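PDB 7CBC: De novo designed switch protein caging a hemagglutinin binder (sCageHA267_1S) from Synthetic construct, which cages a hemagglutinin-binding element against a designed helical bundle, probably serving as a switch in a biosensor. Local coordinates for residues 309-312 / 313-316; 280-284 / 285-289; 202-205 / 206-209; 5-8 / 9-13; 18-21 / 22-26. One frame throughout, in Å; residues are numbered along the deposited sequence.

Contact 1 of 5, residues 309-312 / 313-316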
loop_
_atom_site.group_PDB
_atom_site.type_symbol
_atom_site.label_atom_id
_atom_site.label_comp_id
_atom_site.label_asym_id
_atom_site.label_seq_id
_atom_site.Cartn_x
_atom_site.Cartn_y
_atom_site.Cartn_z
ATOM N N ALA A 309 21.090 -4.994 9.004
ATOM C CA ALA A 309 20.165 -5.599 9.959
ATOM C C ALA A 309 20.895 -6.516 10.940
ATOM O O ALA A 309 20.565 -6.538 12.132
ATOM C CB ALA A 309 19.064 -6.360 9.218
ATOM N N VAL A 310 21.896 -7.266 10.467
ATOM C CA VAL A 310 22.648 -8.136 11.371
ATOM C C VAL A 310 23.600 -7.315 12.238
ATOM O O VAL A 310 23.694 -7.535 13.451
ATOM C CB VAL A 310 23.385 -9.240 10.587
ATOM C CG1 VAL A 310 22.385 -10.187 9.970
ATOM C CG2 VAL A 310 24.277 -8.654 9.509
ATOM N N GLU A 311 24.309 -6.350 11.638
ATOM C CA GLU A 311 25.081 -5.397 12.428
ATOM C C GLU A 311 24.200 -4.691 13.452
ATOM O O GLU A 311 24.659 -4.392 14.561
ATOM C CB GLU A 311 25.769 -4.375 11.512
ATOM C CG GLU A 311 27.051 -4.893 10.857
ATOM C CD GLU A 311 27.715 -3.876 9.935
ATOM O OE1 GLU A 311 28.615 -4.267 9.154
ATOM O OE2 GLU A 311 27.341 -2.681 9.986
ATOM N N TYR A 312 22.931 -4.436 13.106
ATOM C CA TYR A 312 22.003 -3.801 14.039
ATOM C C TYR A 312 21.685 -4.709 15.223
ATOM O O TYR A 312 21.564 -4.230 16.356
ATOM C CB TYR A 312 20.717 -3.391 13.315
ATOM C CG TYR A 312 19.592 -2.983 14.239
ATOM C CD1 TYR A 312 19.546 -1.713 14.780
ATOM C CD2 TYR A 312 18.575 -3.871 14.569
ATOM C CE1 TYR A 312 18.515 -1.329 15.627
ATOM C CE2 TYR A 312 17.540 -3.496 15.416
ATOM C CZ TYR A 312 17.517 -2.223 15.942
ATOM O OH TYR A 312 16.498 -1.837 16.784
ATOM N N LEU A 313 21.528 -6.015 14.987
ATOM C CA LEU A 313 21.280 -6.933 16.101
ATOM C C LEU A 313 22.462 -6.963 17.063
ATOM O O LEU A 313 22.277 -6.987 18.288
ATOM C CB LEU A 313 20.983 -8.347 15.587
ATOM C CG LEU A 313 19.664 -8.612 14.844
ATOM C CD1 LEU A 313 19.606 -10.067 14.368
ATOM C CD2 LEU A 313 18.457 -8.284 15.712
ATOM N N ARG A 314 23.687 -6.966 16.527
ATOM C CA ARG A 314 24.871 -6.994 17.381
ATOM C C ARG A 314 25.192 -5.634 17.992
ATOM O O ARG A 314 25.854 -5.588 19.035
ATOM C CB ARG A 314 26.081 -7.508 16.594
ATOM C CG ARG A 314 26.649 -6.510 15.632
ATOM C CD ARG A 314 28.026 -6.896 15.139
ATOM N NE ARG A 314 27.961 -7.691 13.918
ATOM C CZ ARG A 314 28.112 -9.011 13.877
ATOM N NH1 ARG A 314 28.351 -9.689 14.996
ATOM N NH2 ARG A 314 28.036 -9.651 12.717
ATOM N N SER A 315 24.739 -4.531 17.374
ATOM C CA SER A 315 24.951 -3.199 17.936
ATOM C C SER A 315 24.121 -2.969 19.192
ATOM O O SER A 315 24.468 -2.105 20.005
ATOM C CB SER A 315 24.637 -2.112 16.890
ATOM O OG SER A 315 23.249 -2.007 16.587
ATOM N N ARG A 316 23.039 -3.726 19.370
ATOM C CA ARG A 316 22.236 -3.699 20.590
ATOM C C ARG A 316 22.273 -5.088 21.224
ATOM O O ARG A 316 21.478 -5.971 20.864
ATOM C CB ARG A 316 20.808 -3.257 20.284
ATOM C CG ARG A 316 20.691 -1.990 19.424
ATOM C CD ARG A 316 19.229 -1.686 19.091
ATOM N NE ARG A 316 18.397 -1.599 20.291
ATOM C CZ ARG A 316 17.137 -1.160 20.314
ATOM N NH1 ARG A 316 16.543 -0.752 19.197
ATOM N NH2 ARG A 316 16.468 -1.116 21.466
#

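Contact 2 of 5, residues 280-284 / 285-289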
loop_
_atom_site.group_PDB
_atom_site.type_symbol
_atom_site.label_atom_id
_atom_site.label_comp_id
_atom_site.label_asym_id
_atom_site.label_seq_id
_atom_site.Cartn_x
_atom_site.Cartn_y
_atom_site.Cartn_z
ATOM N N LYS A 280 15.239 -9.444 13.534
ATOM C CA LYS A 280 14.955 -9.686 14.947
ATOM C C LYS A 280 14.156 -10.967 15.133
ATOM O O LYS A 280 14.478 -11.793 16.000
ATOM C CB LYS A 280 14.209 -8.504 15.560
ATOM C CG LYS A 280 14.055 -8.621 17.066
ATOM C CD LYS A 280 13.309 -7.432 17.674
ATOM C CE LYS A 280 13.089 -7.648 19.178
ATOM N NZ LYS A 280 12.411 -6.509 19.854
ATOM N N ILE A 281 13.123 -11.161 14.307
ATOM C CA ILE A 281 12.335 -12.391 14.362
ATOM C C ILE A 281 13.229 -13.620 14.184
ATOM O O ILE A 281 13.154 -14.575 14.965
ATOM C CB ILE A 281 11.199 -12.346 13.324
ATOM C CG1 ILE A 281 10.123 -11.377 13.793
ATOM C CG2 ILE A 281 10.592 -13.729 13.114
ATOM C CD1 ILE A 281 9.085 -11.039 12.729
ATOM N N ALA A 282 14.105 -13.611 13.170
ATOM C CA ALA A 282 14.951 -14.781 12.932
ATOM C C ALA A 282 15.919 -15.032 14.076
ATOM O O ALA A 282 16.259 -16.187 14.357
ATOM C CB ALA A 282 15.737 -14.619 11.638
ATOM N N ALA A 283 16.411 -13.976 14.716
ATOM C CA ALA A 283 17.318 -14.178 15.837
ATOM C C ALA A 283 16.587 -14.804 17.017
ATOM O O ALA A 283 17.140 -15.664 17.712
ATOM C CB ALA A 283 17.960 -12.850 16.229
ATOM N N GLU A 284 15.336 -14.402 17.242
ATOM C CA GLU A 284 14.557 -14.979 18.327
ATOM C C GLU A 284 14.258 -16.448 18.070
ATOM O O GLU A 284 14.220 -17.248 19.012
ATOM C CB GLU A 284 13.274 -14.171 18.542
ATOM C CG GLU A 284 13.478 -12.956 19.448
ATOM C CD GLU A 284 12.397 -11.881 19.299
ATOM O OE1 GLU A 284 11.434 -12.075 18.520
ATOM O OE2 GLU A 284 12.518 -10.826 19.964
ATOM N N PHE A 285 14.099 -16.838 16.813
ATOM C CA PHE A 285 14.034 -18.263 16.527
ATOM C C PHE A 285 15.396 -18.954 16.581
ATOM O O PHE A 285 15.462 -20.152 16.310
ATOM C CB PHE A 285 13.390 -18.502 15.159
ATOM C CG PHE A 285 11.916 -18.217 15.125
ATOM C CD1 PHE A 285 11.019 -19.072 15.747
ATOM C CD2 PHE A 285 11.428 -17.103 14.470
ATOM C CE1 PHE A 285 9.665 -18.831 15.721
ATOM C CE2 PHE A 285 10.060 -16.849 14.443
ATOM C CZ PHE A 285 9.179 -17.722 15.080
ATOM N N GLY A 286 16.477 -18.248 16.904
ATOM C CA GLY A 286 17.768 -18.891 17.063
ATOM C C GLY A 286 18.613 -19.025 15.814
ATOM O O GLY A 286 19.578 -19.806 15.815
ATOM N N TYR A 287 18.279 -18.301 14.750
ATOM C CA TYR A 287 19.089 -18.290 13.539
ATOM C C TYR A 287 20.500 -17.792 13.837
ATOM O O TYR A 287 20.702 -16.901 14.667
ATOM C CB TYR A 287 18.460 -17.363 12.482
ATOM C CG TYR A 287 17.315 -17.935 11.654
ATOM C CD1 TYR A 287 16.188 -18.494 12.256
ATOM C CD2 TYR A 287 17.354 -17.885 10.264
ATOM C CE1 TYR A 287 15.132 -19.002 11.480
ATOM C CE2 TYR A 287 16.314 -18.391 9.482
ATOM C CZ TYR A 287 15.204 -18.940 10.087
ATOM O OH TYR A 287 14.177 -19.419 9.292
ATOM N N SER A 288 21.477 -18.356 13.124
ATOM C CA SER A 288 22.830 -17.821 13.082
ATOM C C SER A 288 22.905 -16.666 12.088
ATOM O O SER A 288 22.026 -16.489 11.243
ATOM C CB SER A 288 23.819 -18.900 12.673
ATOM O OG SER A 288 23.574 -19.295 11.330
ATOM N N GLU A 289 23.993 -15.891 12.167
ATOM C CA GLU A 289 24.131 -14.726 11.293
ATOM C C GLU A 289 24.075 -15.120 9.822
ATOM O O GLU A 289 23.399 -14.459 9.022
ATOM C CB GLU A 289 25.427 -13.987 11.595
ATOM C CG GLU A 289 25.439 -13.344 12.971
ATOM C CD GLU A 289 26.497 -12.270 13.094
ATOM O OE1 GLU A 289 27.285 -12.099 12.138
ATOM O OE2 GLU A 289 26.536 -11.592 14.142
HETATM O O HOH W 1 19.796 -16.051 17.455
#

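Contact 3 of 5, residues 202-205 / 206-209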
loop_
_atom_site.group_PDB
_atom_site.type_symbol
_atom_site.label_atom_id
_atom_site.label_comp_id
_atom_site.label_asym_id
_atom_site.label_seq_id
_atom_site.Cartn_x
_atom_site.Cartn_y
_atom_site.Cartn_z
ATOM N N GLU A 202 4.568 -19.694 18.450
ATOM C CA GLU A 202 5.647 -18.740 18.196
ATOM C C GLU A 202 5.616 -18.242 16.754
ATOM O O GLU A 202 5.750 -17.039 16.495
ATOM C CB GLU A 202 7.002 -19.389 18.511
ATOM C CG GLU A 202 7.354 -19.386 20.011
ATOM C CD GLU A 202 8.299 -20.509 20.436
ATOM O OE1 GLU A 202 8.933 -21.159 19.565
ATOM O OE2 GLU A 202 8.406 -20.721 21.669
ATOM N N LEU A 203 5.464 -19.160 15.793
ATOM C CA LEU A 203 5.389 -18.747 14.395
ATOM C C LEU A 203 4.153 -17.901 14.147
ATOM O O LEU A 203 4.205 -16.909 13.411
ATOM C CB LEU A 203 5.402 -19.981 13.498
ATOM C CG LEU A 203 6.805 -20.596 13.408
ATOM C CD1 LEU A 203 6.720 -22.045 13.041
ATOM C CD2 LEU A 203 7.630 -19.819 12.363
ATOM N N LEU A 204 3.038 -18.250 14.789
ATOM C CA LEU A 204 1.856 -17.412 14.670
ATOM C C LEU A 204 2.132 -15.987 15.155
ATOM O O LEU A 204 1.709 -15.014 14.518
ATOM C CB LEU A 204 0.701 -18.049 15.434
ATOM C CG LEU A 204 -0.631 -17.339 15.256
ATOM C CD1 LEU A 204 -0.993 -17.283 13.774
ATOM C CD2 LEU A 204 -1.692 -18.071 16.034
ATOM N N ARG A 205 2.850 -15.834 16.270
ATOM C CA ARG A 205 3.169 -14.489 16.744
ATOM C C ARG A 205 4.122 -13.759 15.801
ATOM O O ARG A 205 4.000 -12.541 15.634
ATOM C CB ARG A 205 3.743 -14.530 18.166
ATOM C CG ARG A 205 2.669 -14.565 19.250
ATOM C CD ARG A 205 3.245 -14.339 20.638
ATOM N NE ARG A 205 4.393 -15.195 20.936
ATOM C CZ ARG A 205 4.326 -16.374 21.563
ATOM N NH1 ARG A 205 3.154 -16.864 21.957
ATOM N NH2 ARG A 205 5.432 -17.070 21.799
ATOM N N ALA A 206 5.061 -14.473 15.173
ATOM C CA ALA A 206 5.890 -13.854 14.137
ATOM C C ALA A 206 5.061 -13.474 12.916
ATOM O O ALA A 206 5.257 -12.400 12.327
ATOM C CB ALA A 206 7.021 -14.794 13.729
ATOM N N HIS A 207 4.133 -14.342 12.513
ATOM C CA HIS A 207 3.230 -13.988 11.426
ATOM C C HIS A 207 2.469 -12.710 11.742
ATOM O O HIS A 207 2.334 -11.831 10.885
ATOM C CB HIS A 207 2.264 -15.134 11.150
ATOM C CG HIS A 207 1.037 -14.716 10.407
ATOM N ND1 HIS A 207 1.015 -14.543 9.038
ATOM C CD2 HIS A 207 -0.209 -14.414 10.845
ATOM C CE1 HIS A 207 -0.195 -14.168 8.664
ATOM N NE2 HIS A 207 -0.957 -14.081 9.742
ATOM N N ALA A 208 1.941 -12.596 12.966
ATOM C CA ALA A 208 1.143 -11.425 13.315
ATOM C C ALA A 208 1.973 -10.152 13.247
ATOM O O ALA A 208 1.472 -9.090 12.846
ATOM C CB ALA A 208 0.535 -11.584 14.704
ATOM N N GLN A 209 3.244 -10.239 13.639
ATOM C CA GLN A 209 4.127 -9.086 13.544
ATOM C C GLN A 209 4.328 -8.661 12.088
ATOM O O GLN A 209 4.247 -7.468 11.756
ATOM C CB GLN A 209 5.453 -9.430 14.217
ATOM C CG GLN A 209 6.217 -8.259 14.761
ATOM C CD GLN A 209 7.431 -8.697 15.562
ATOM O OE1 GLN A 209 7.565 -9.868 15.928
ATOM N NE2 GLN A 209 8.333 -7.758 15.819
#

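Contact 4 of 5, residues 5-8 / 9-13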
loop_
_atom_site.group_PDB
_atom_site.type_symbol
_atom_site.label_atom_id
_atom_site.label_comp_id
_atom_site.label_asym_id
_atom_site.label_seq_id
_atom_site.Cartn_x
_atom_site.Cartn_y
_atom_site.Cartn_z
ATOM N N ALA A 5 9.489 -25.187 9.800
ATOM C CA ALA A 5 9.350 -23.856 10.374
ATOM C C ALA A 5 10.140 -22.831 9.574
ATOM O O ALA A 5 9.680 -21.699 9.380
ATOM C CB ALA A 5 9.796 -23.860 11.833
ATOM N N ARG A 6 11.338 -23.201 9.110
ATOM C CA ARG A 6 12.136 -22.269 8.323
ATOM C C ARG A 6 11.477 -21.974 6.993
ATOM O O ARG A 6 11.633 -20.879 6.444
ATOM C CB ARG A 6 13.531 -22.828 8.078
ATOM C CG ARG A 6 14.349 -22.962 9.315
ATOM C CD ARG A 6 15.757 -23.439 8.992
ATOM N NE ARG A 6 16.690 -22.370 9.296
ATOM C CZ ARG A 6 17.260 -22.214 10.487
ATOM N NH1 ARG A 6 16.989 -23.065 11.474
ATOM N NH2 ARG A 6 18.092 -21.204 10.702
ATOM N N LYS A 7 10.757 -22.945 6.454
ATOM C CA LYS A 7 10.091 -22.747 5.182
ATOM C C LYS A 7 8.912 -21.796 5.341
ATOM O O LYS A 7 8.715 -20.908 4.508
ATOM C CB LYS A 7 9.716 -24.126 4.619
ATOM C CG LYS A 7 8.688 -24.255 3.500
ATOM C CD LYS A 7 8.493 -23.041 2.590
ATOM C CE LYS A 7 9.696 -22.502 1.844
ATOM N NZ LYS A 7 9.303 -21.201 1.238
ATOM N N LEU A 8 8.160 -21.921 6.434
ATOM C CA LEU A 8 7.059 -21.004 6.692
ATOM C C LEU A 8 7.553 -19.572 6.829
ATOM O O LEU A 8 7.038 -18.660 6.167
ATOM C CB LEU A 8 6.305 -21.437 7.946
ATOM C CG LEU A 8 5.504 -22.709 7.711
ATOM C CD1 LEU A 8 5.084 -23.344 9.037
ATOM C CD2 LEU A 8 4.306 -22.387 6.842
ATOM N N LEU A 9 8.560 -19.354 7.677
ATOM C CA LEU A 9 9.109 -18.012 7.825
ATOM C C LEU A 9 9.640 -17.490 6.497
ATOM O O LEU A 9 9.471 -16.314 6.170
ATOM C CB LEU A 9 10.205 -18.013 8.887
ATOM C CG LEU A 9 10.818 -16.669 9.262
ATOM C CD1 LEU A 9 9.755 -15.711 9.797
ATOM C CD2 LEU A 9 11.928 -16.869 10.290
ATOM N N GLU A 10 10.262 -18.362 5.707
ATOM C CA GLU A 10 10.769 -17.968 4.399
ATOM C C GLU A 10 9.629 -17.547 3.466
ATOM O O GLU A 10 9.755 -16.568 2.713
ATOM C CB GLU A 10 11.585 -19.133 3.835
ATOM C CG GLU A 10 12.066 -19.040 2.406
ATOM C CD GLU A 10 12.449 -20.431 1.874
ATOM O OE1 GLU A 10 12.007 -20.801 0.759
ATOM O OE2 GLU A 10 13.169 -21.170 2.593
ATOM N N ALA A 11 8.490 -18.239 3.532
ATOM C CA ALA A 11 7.317 -17.790 2.790
ATOM C C ALA A 11 6.860 -16.414 3.266
ATOM O O ALA A 11 6.615 -15.509 2.456
ATOM C CB ALA A 11 6.186 -18.810 2.926
ATOM N N SER A 12 6.753 -16.232 4.585
ATOM C CA SER A 12 6.181 -15.001 5.122
ATOM C C SER A 12 7.034 -13.785 4.787
ATOM O O SER A 12 6.504 -12.742 4.380
ATOM C CB SER A 12 6.000 -15.135 6.632
ATOM O OG SER A 12 4.825 -15.870 6.905
ATOM N N THR A 13 8.351 -13.885 4.956
ATOM C CA THR A 13 9.203 -12.739 4.650
ATOM C C THR A 13 9.196 -12.440 3.153
ATOM O O THR A 13 9.114 -11.271 2.746
ATOM C CB THR A 13 10.629 -12.974 5.163
ATOM O OG1 THR A 13 11.182 -14.156 4.572
ATOM C CG2 THR A 13 10.643 -13.146 6.692
#

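Contact 5 of 5, residues 18-21 / 22-26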
loop_
_atom_site.group_PDB
_atom_site.type_symbol
_atom_site.label_atom_id
_atom_site.label_comp_id
_atom_site.label_asym_id
_atom_site.label_seq_id
_atom_site.Cartn_x
_atom_site.Cartn_y
_atom_site.Cartn_z
ATOM N N LEU A 18 7.269 -8.818 -1.250
ATOM C CA LEU A 18 6.351 -8.616 -2.356
ATOM C C LEU A 18 5.388 -7.470 -2.074
ATOM O O LEU A 18 5.169 -6.602 -2.927
ATOM C CB LEU A 18 5.584 -9.909 -2.602
ATOM C CG LEU A 18 4.556 -9.823 -3.723
ATOM C CD1 LEU A 18 4.711 -11.087 -4.539
ATOM C CD2 LEU A 18 3.132 -9.700 -3.183
ATOM N N ASN A 19 4.798 -7.464 -0.875
ATOM C CA ASN A 19 3.846 -6.429 -0.499
ATOM C C ASN A 19 4.511 -5.071 -0.418
ATOM O O ASN A 19 3.949 -4.076 -0.890
ATOM C CB ASN A 19 3.191 -6.793 0.827
ATOM C CG ASN A 19 2.325 -8.018 0.714
ATOM O OD1 ASN A 19 1.711 -8.262 -0.336
ATOM N ND2 ASN A 19 2.249 -8.799 1.793
ATOM N N ILE A 20 5.724 -5.017 0.136
ATOM C CA ILE A 20 6.485 -3.768 0.149
ATOM C C ILE A 20 6.667 -3.238 -1.269
ATOM O O ILE A 20 6.447 -2.048 -1.546
ATOM C CB ILE A 20 7.841 -3.972 0.840
ATOM C CG1 ILE A 20 7.637 -4.233 2.332
ATOM C CG2 ILE A 20 8.737 -2.748 0.596
ATOM C CD1 ILE A 20 8.866 -4.705 3.012
ATOM N N ARG A 21 7.099 -4.105 -2.186
ATOM C CA ARG A 21 7.318 -3.661 -3.561
ATOM C C ARG A 21 6.026 -3.168 -4.205
ATOM O O ARG A 21 6.029 -2.178 -4.941
ATOM C CB ARG A 21 7.920 -4.794 -4.381
ATOM C CG ARG A 21 9.418 -4.922 -4.221
ATOM C CD ARG A 21 9.900 -6.228 -4.825
ATOM N NE ARG A 21 11.336 -6.406 -4.634
ATOM C CZ ARG A 21 11.965 -7.571 -4.736
ATOM N NH1 ARG A 21 11.281 -8.668 -5.026
ATOM N NH2 ARG A 21 13.276 -7.639 -4.546
ATOM N N LEU A 22 4.921 -3.873 -3.962
ATOM C CA LEU A 22 3.623 -3.473 -4.483
ATOM C C LEU A 22 3.191 -2.121 -3.923
ATOM O O LEU A 22 2.683 -1.260 -4.667
ATOM C CB LEU A 22 2.595 -4.561 -4.152
ATOM C CG LEU A 22 1.122 -4.290 -4.448
ATOM C CD1 LEU A 22 0.962 -3.919 -5.910
ATOM C CD2 LEU A 22 0.268 -5.506 -4.095
ATOM N N ALA A 23 3.408 -1.908 -2.619
ATOM C CA ALA A 23 3.049 -0.634 -2.005
ATOM C C ALA A 23 3.886 0.503 -2.571
ATOM O O ALA A 23 3.395 1.632 -2.740
ATOM C CB ALA A 23 3.219 -0.710 -0.491
ATOM N N GLU A 24 5.159 0.234 -2.849
ATOM C CA GLU A 24 5.983 1.246 -3.496
ATOM C C GLU A 24 5.450 1.596 -4.887
ATOM O O GLU A 24 5.378 2.779 -5.259
ATOM C CB GLU A 24 7.431 0.758 -3.544
ATOM C CG GLU A 24 8.145 0.973 -2.214
ATOM C CD GLU A 24 9.345 0.067 -2.020
ATOM O OE1 GLU A 24 9.613 -0.777 -2.908
ATOM O OE2 GLU A 24 10.030 0.213 -0.985
ATOM N N ALA A 25 5.026 0.584 -5.650
ATOM C CA ALA A 25 4.473 0.819 -6.983
ATOM C C ALA A 25 3.167 1.616 -6.930
ATOM O O ALA A 25 2.950 2.526 -7.738
ATOM C CB ALA A 25 4.247 -0.515 -7.685
ATOM N N LEU A 26 2.263 1.250 -6.014
ATOM C CA LEU A 26 1.008 1.973 -5.857
ATOM C C LEU A 26 1.248 3.412 -5.431
ATOM O O LEU A 26 0.551 4.328 -5.885
ATOM C CB LEU A 26 0.120 1.263 -4.847
ATOM C CG LEU A 26 -0.406 -0.076 -5.365
ATOM C CD1 LEU A 26 -1.293 -0.744 -4.322
ATOM C CD2 LEU A 26 -1.163 0.140 -6.657
#

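Contact 1 of 5, residues 309-312 / 313-316
A309 O, V310 O and E311 O receive the amide hydrogens of L313, R314 and S315 in turn, the i to i+4 pattern of a helix, here in the last turns of helix 303-315. R314 N to V310 O is the straightest of these bonds, 161° at the hydrogen. The next acceptor, Y312 O, is served differently near the end of the helix, where R316 N reaches it only weakly, at 3.4 Å. S315 makes good the difference. Its OG sits between the backbone N and the carbonyl carbon (chi1 70°), which folds the short side chain back to donate to Y312 O at 2.8 Å; serine suits a helix end because its hydroxyl can serve a carbonyl there. Beyond, Y312 and R316 run side by side in the same direction, ring and guanidinium perpendicular. R316 CD lies 3.6 Å from Y312 CE1, and a bend at chi3 brings NH1 to Y312 OH at 2.6 Å, a weak, bent hydrogen bond, 124° at the hydrogen. With a leucine in place of Y312, R316 NH1 would probably lose its phenolic acceptor and the arginine would be freer to swing. L313 turns its branched end to A283 and I292 of the neighbouring helices, as a leucine between helices should. R314 NH2 pairs with E289 and E311 OE2 with R307, so these two charges have mates of opposite sign, whereas R316 is met here by an uncharged hydroxyl; Y312 O is shared between a firm hydroxyl bond from S315 and a weak amide one from R316.

Contact 2 of 5, residues 280-284 / 285-289
A282 O and A283 O each take an amide hydrogen from just beyond the end of helix 274-284, and the result is a Schellman motif. Y287 N reaches A282 O at 3.0 Å and G286 N reaches A283 O at 2.8 Å, the second from above the carbonyl plane. One residue earlier, F285 N still bonds to I281 O as in a regular helix. G286 carries the positive phi, 88°, that turns the chain; a CB there would collide with F285 O, which is why glycine sits at this place. Two apolar contacts close the turn. A282 CB rests over one face of the Y287 ring, a CH-pi contact 3.9 Å from the centroid, and alanine is small enough to let the ring come so near. I281 and F285 lie alongside one another; CG2 of I281, the branch anti to the backbone N, meets the ring at its edge, in plane, 3.4 Å from CE2. Farther out, F285 packs on L203 and A206 of helix 195-239, and Y287 receives R6 in a cation-pi contact, so that both aromatic rings meet long helices of the bundle. Toward the next helix, S288 stands at the N-cap of helix 289-298, its hydroxyl capping a backbone N of that helix while its own N bonds to Q291 OE1. The two helices are thus joined by a short, well-bonded connection. One water completes it, donating to A283 O at 2.7 Å and to Y287 O at 3.1 Å.

Contact 3 of 5, residues 202-205 / 206-209
L203 and H207 share the tightest backbone bond here: H207 N meets L203 O at 2.7 Å, with 165° at the hydrogen. A206 N to E202 O, A208 N to L204 O and Q209 N to R205 O continue the pattern through this part of helix 195-239. Between side chains the closest approach is slight. L204 and H207 cross obliquely, L204 CD1 4.2 Å from H207 CD2, and both side chains touch I182 of helix 146-190. The packed faces look to other helices. A208 also lies against I182, its small methyl letting the partner in close; L203 reaches L104 and H207 reaches T111, both of helix 99-142. Buried A206 likewise offers only a methyl, which lets F285 and I281 come close, with L203 also on F285 and Q209 on I281. H207 has a bound ethanol about 4 Å from its side chain, probably left from crystallisation. The solvent side belongs to R205, whose chain bends at chi3 so that E202 N lies 4.3 Å above the guanidinium plane, offset toward the rim. Backbone bonds thus hold the turn itself together, while leucine and alanine join it to other helices and the exposed arginine meets water.

Contact 4 of 5, residues 5-8 / 9-13
K7 and E10 both send CG anti to the backbone N (chi1 163° and 172°), but only the lysine then bends, at chi2 and again at chi3, while the glutamate runs on extended. The two chains converge obliquely, and K7 NZ meets E10 OE1 at 2.8 Å in a salt bridge. The amine approaches from above the carboxylate plane, 68° out of it, and CE of K7 follows at 3.1 Å from the same E10 OE1. An i to i+3 spacing puts the pair on one flank of the helix, where the side chain of K7 can lie on A89, A92 and I93 of helix 50-93. E88 of that helix brings a second carboxylate near E10 OE1, and the lysine charge probably eases this repulsion. With an alanine in place of E10, K7 would probably lose its salt-bridge partner within the helix, leaving a buried amine with at most the neighbouring E88 nearby. The turn belongs to helix 3-46, the first helix of the six-helical bundle, and its apolar residues look inward: L8 packs on L104 and L105, and the small A11 fits against A89. Backbone bonds run throughout, S12 N to L8 O among them at 2.9 Å. L9 O accepts twice, from T13 N at 2.9 Å and from T13 OG1 at 3.2 Å, so that the threonine hydroxyl finds a partner within its own helix although the residue is buried.

Contact 5 of 5, residues 18-21 / 22-26
N19 O accepts the amide hydrogen of A23 at 2.8 Å, the shortest of four i to i+4 bonds that carry helix 3-46 through this region. L22 N to L18 O, E24 N to I20 O and A25 N to R21 O are close to it in length, and all four are fairly straight. The side chain of N19 is buried, yet both ends of its amide are used: OD1 accepts from Q112 NE2 and ND2 donates to N214 OD1, on helices 99-142 and 195-239. Asparagine suits such a place because one flat group can give and take at once, and buried polar links of this kind are a device for making a designed bundle choose its partners. Beside this polar cluster, which N115 also adjoins, leucines and alanines pack. L22, with CG anti to the backbone N at chi1 173°, swings its isobutyl end to L116 and A119, while A23 offers only a methyl to L217 and L221, which lets that helix approach. Buried I20 and exposed E24 lie alongside one another and point the same way. I20 CG2 comes within 3.6 Å of E24 OE2, and E24 CG is 3.5 Å from I20 O, so the glutamate chain leans back close over that carbonyl. R21, an exposed arginine, does not pair with E24: R21 NE and E24 OE1 stay 6.1 Å apart. Charge pairing between these two thus adds little to the turn, and it is the buried amide of N19 that probably contributes specificity.

From the N terminus, contact 4 and contact 5 come first, both on helix 3-46, their centres about 20 Å apart and without touching. Contact 3 follows on helix 195-239, then contact 2 at the end of helix 274-284, then contact 1 on helix 303-315. All are local and lie in series: none nests in or crosses another, and only contact 2 includes a chain turn, between helices 274-284 and 289-298. Contact 2 is the hub, touching contacts 1, 3 and 4, and thereby ties the terminal helices, probably the caged binder, to the first and fifth long helices. Contact 3 also meets contact 4. Contact 5 stands apart, near the centre of the chain.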